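Long-range contact in proteasome chaperone 4 (Saccharomyces cerevisiae, PDB 2Z5B), which pairs with IRC25 as a chaperone heterodimer that helps assemble the 20S proteasome by facilitating alpha-ring formation: residues C61-A65 with A100-T105. Numbering follows the deposited sequence.
Sequences CYYYA and ARHMAT
The ring of Tyr-63 lies flat against the helix backbone at Arg-101: the CA of Arg-101 stands 3.6 Å from the centroid of the Tyr-63 ring and 1° off its normal, which makes this a CH-pi contact over the face. From there the two side chains run side by side in the same direction. Arg-101 places its CG anti to the backbone N (chi1 176°), which carries the aliphatic chain along the ring toward its hydroxyl, until CD reaches Tyr-63 OH at 3.4 Å. Beyond CD the chain bends at chi3, and the guanidinium leads away to a salt bridge with Asp-98.

Two alanine methyl groups, those of Ala-100 and Ala-104, border this pair. Ala-100 CB touches Cys-61 SG at 3.7 Å and also meets the CB of Tyr-63, whereas Ala-104 CB lies 4.0 Å from Tyr-63 CD1, oblique to the ring. Farther along the strand, Ala-65 CB makes a separate contact, 3.7 Å from Ala-104 O. Such short side chains suit a close approach, and the axes of the two segments come within 7.3 Å at a crossing angle of -34°. This is helix-on-sheet packing: helix 94-111 lies across one face of the mixed sheet, while Tyr-62 and Tyr-64 point away from it and pack against residues of the YLR021W chain. Cutting Tyr-63 back to an alanine is likely to open a gap over the backbone at Arg-101 and leave that arginine's methylenes without the ring they lie along.

In the second shell, Arg-101 O accepts from both Thr-105 N and Thr-105 OG1, the hydroxyl at 2.8 Å from Arg-101 O and above the carbonyl plane. To one side, Met-103 reaches the neighbouring helix 134-149 and Val-117 of the sheet; backbone bonds to Trp-119 and Val-117 tie Cys-61 and Tyr-63 to strand 115-121.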
loop_
_atom_site.group_PDB
_atom_site.type_symbol
_atom_site.label_atom_id
_atom_site.label_comp_id
_atom_site.label_asym_id
_atom_site.label_seq_id
_atom_site.Cartn_x
_atom_site.Cartn_y
_atom_site.Cartn_z
ATOM N N CYS A 61 -9.607 5.059 -2.897
ATOM C CA CYS A 61 -9.999 3.649 -2.888
ATOM C C CYS A 61 -8.762 2.778 -3.083
ATOM O O CYS A 61 -7.873 3.164 -3.825
ATOM C CB CYS A 61 -11.011 3.401 -4.015
ATOM S SG CYS A 61 -11.691 1.726 -4.057
ATOM N N TYR A 62 -8.711 1.630 -2.392
ATOM C CA TYR A 62 -7.615 0.644 -2.483
ATOM C C TYR A 62 -8.302 -0.661 -2.803
ATOM O O TYR A 62 -9.101 -1.147 -1.987
ATOM C CB TYR A 62 -6.899 0.497 -1.133
ATOM C CG TYR A 62 -5.555 -0.220 -1.155
ATOM C CD1 TYR A 62 -4.711 -0.171 -2.286
ATOM C CD2 TYR A 62 -5.099 -0.903 -0.031
ATOM C CE1 TYR A 62 -3.475 -0.807 -2.274
ATOM C CE2 TYR A 62 -3.862 -1.537 -0.021
ATOM C CZ TYR A 62 -3.046 -1.469 -1.136
ATOM O OH TYR A 62 -1.815 -2.111 -1.140
ATOM N N TYR A 63 -8.037 -1.198 -3.989
ATOM C CA TYR A 63 -8.754 -2.373 -4.483
ATOM C C TYR A 63 -7.794 -3.516 -4.747
ATOM O O TYR A 63 -6.726 -3.285 -5.283
ATOM C CB TYR A 63 -9.484 -2.044 -5.787
ATOM C CG TYR A 63 -10.808 -2.772 -5.898
ATOM C CD1 TYR A 63 -10.879 -4.079 -6.381
ATOM C CD2 TYR A 63 -11.983 -2.153 -5.508
ATOM C CE1 TYR A 63 -12.119 -4.753 -6.450
ATOM C CE2 TYR A 63 -13.209 -2.799 -5.598
ATOM C CZ TYR A 63 -13.266 -4.096 -6.059
ATOM O OH TYR A 63 -14.497 -4.720 -6.131
ATOM N N TYR A 64 -8.194 -4.743 -4.399
ATOM C CA TYR A 64 -7.382 -5.934 -4.603
ATOM C C TYR A 64 -8.060 -6.930 -5.540
ATOM O O TYR A 64 -9.261 -7.163 -5.404
ATOM C CB TYR A 64 -7.156 -6.607 -3.244
ATOM C CG TYR A 64 -6.370 -7.899 -3.296
ATOM C CD1 TYR A 64 -5.026 -7.899 -3.644
ATOM C CD2 TYR A 64 -6.964 -9.126 -2.957
ATOM C CE1 TYR A 64 -4.288 -9.071 -3.690
ATOM C CE2 TYR A 64 -6.214 -10.318 -3.006
ATOM C CZ TYR A 64 -4.874 -10.262 -3.351
ATOM O OH TYR A 64 -4.109 -11.408 -3.420
ATOM N N ALA A 65 -7.294 -7.530 -6.464
ATOM C CA ALA A 65 -7.774 -8.672 -7.260
ATOM C C ALA A 65 -6.698 -9.730 -7.466
ATOM O O ALA A 65 -5.505 -9.434 -7.424
ATOM C CB ALA A 65 -8.321 -8.220 -8.603
ATOM N N ALA A 100 -11.396 1.814 -9.759
ATOM C CA ALA A 100 -10.434 1.015 -8.986
ATOM C C ALA A 100 -10.711 -0.467 -9.150
ATOM O O ALA A 100 -9.786 -1.264 -9.297
ATOM C CB ALA A 100 -10.496 1.398 -7.514
ATOM N N ARG A 101 -11.998 -0.828 -9.145
ATOM C CA ARG A 101 -12.419 -2.218 -9.356
ATOM C C ARG A 101 -12.020 -2.706 -10.726
ATOM O O ARG A 101 -11.380 -3.739 -10.835
ATOM C CB ARG A 101 -13.934 -2.381 -9.182
ATOM C CG ARG A 101 -14.433 -3.802 -9.479
ATOM C CD ARG A 101 -15.919 -3.915 -9.113
ATOM N NE ARG A 101 -16.743 -2.861 -9.738
ATOM C CZ ARG A 101 -17.280 -2.914 -10.956
ATOM N NH1 ARG A 101 -17.102 -3.969 -11.753
ATOM N NH2 ARG A 101 -18.009 -1.899 -11.384
ATOM N N HIS A 102 -12.413 -1.966 -11.766
ATOM C CA HIS A 102 -12.052 -2.319 -13.140
ATOM C C HIS A 102 -10.555 -2.397 -13.342
ATOM O O HIS A 102 -10.064 -3.342 -13.962
ATOM C CB HIS A 102 -12.640 -1.330 -14.145
ATOM C CG HIS A 102 -14.113 -1.493 -14.357
ATOM N ND1 HIS A 102 -14.944 -0.433 -14.634
ATOM C CD2 HIS A 102 -14.905 -2.593 -14.321
ATOM C CE1 HIS A 102 -16.188 -0.864 -14.754
ATOM N NE2 HIS A 102 -16.193 -2.173 -14.571
ATOM N N MET A 103 -9.838 -1.395 -12.830
ATOM C CA MET A 103 -8.382 -1.373 -12.945
ATOM C C MET A 103 -7.744 -2.619 -12.373
ATOM O O MET A 103 -6.996 -3.298 -13.058
ATOM C CB MET A 103 -7.790 -0.119 -12.290
ATOM C CG MET A 103 -6.319 0.104 -12.610
ATOM S SD MET A 103 -6.026 0.502 -14.341
ATOM C CE MET A 103 -6.542 2.217 -14.348
ATOM N N ALA A 104 -8.050 -2.932 -11.122
ATOM C CA ALA A 104 -7.443 -4.078 -10.467
ATOM C C ALA A 104 -7.832 -5.367 -11.180
ATOM O O ALA A 104 -6.979 -6.196 -11.433
ATOM C CB ALA A 104 -7.838 -4.127 -9.006
ATOM N N THR A 105 -9.119 -5.517 -11.488
ATOM C CA THR A 105 -9.633 -6.748 -12.095
ATOM C C THR A 105 -9.065 -6.973 -13.490
ATOM O O THR A 105 -8.630 -8.074 -13.813
ATOM C CB THR A 105 -11.187 -6.763 -12.135
ATOM O OG1 THR A 105 -11.697 -6.495 -10.820
ATOM C CG2 THR A 105 -11.701 -8.162 -12.524
#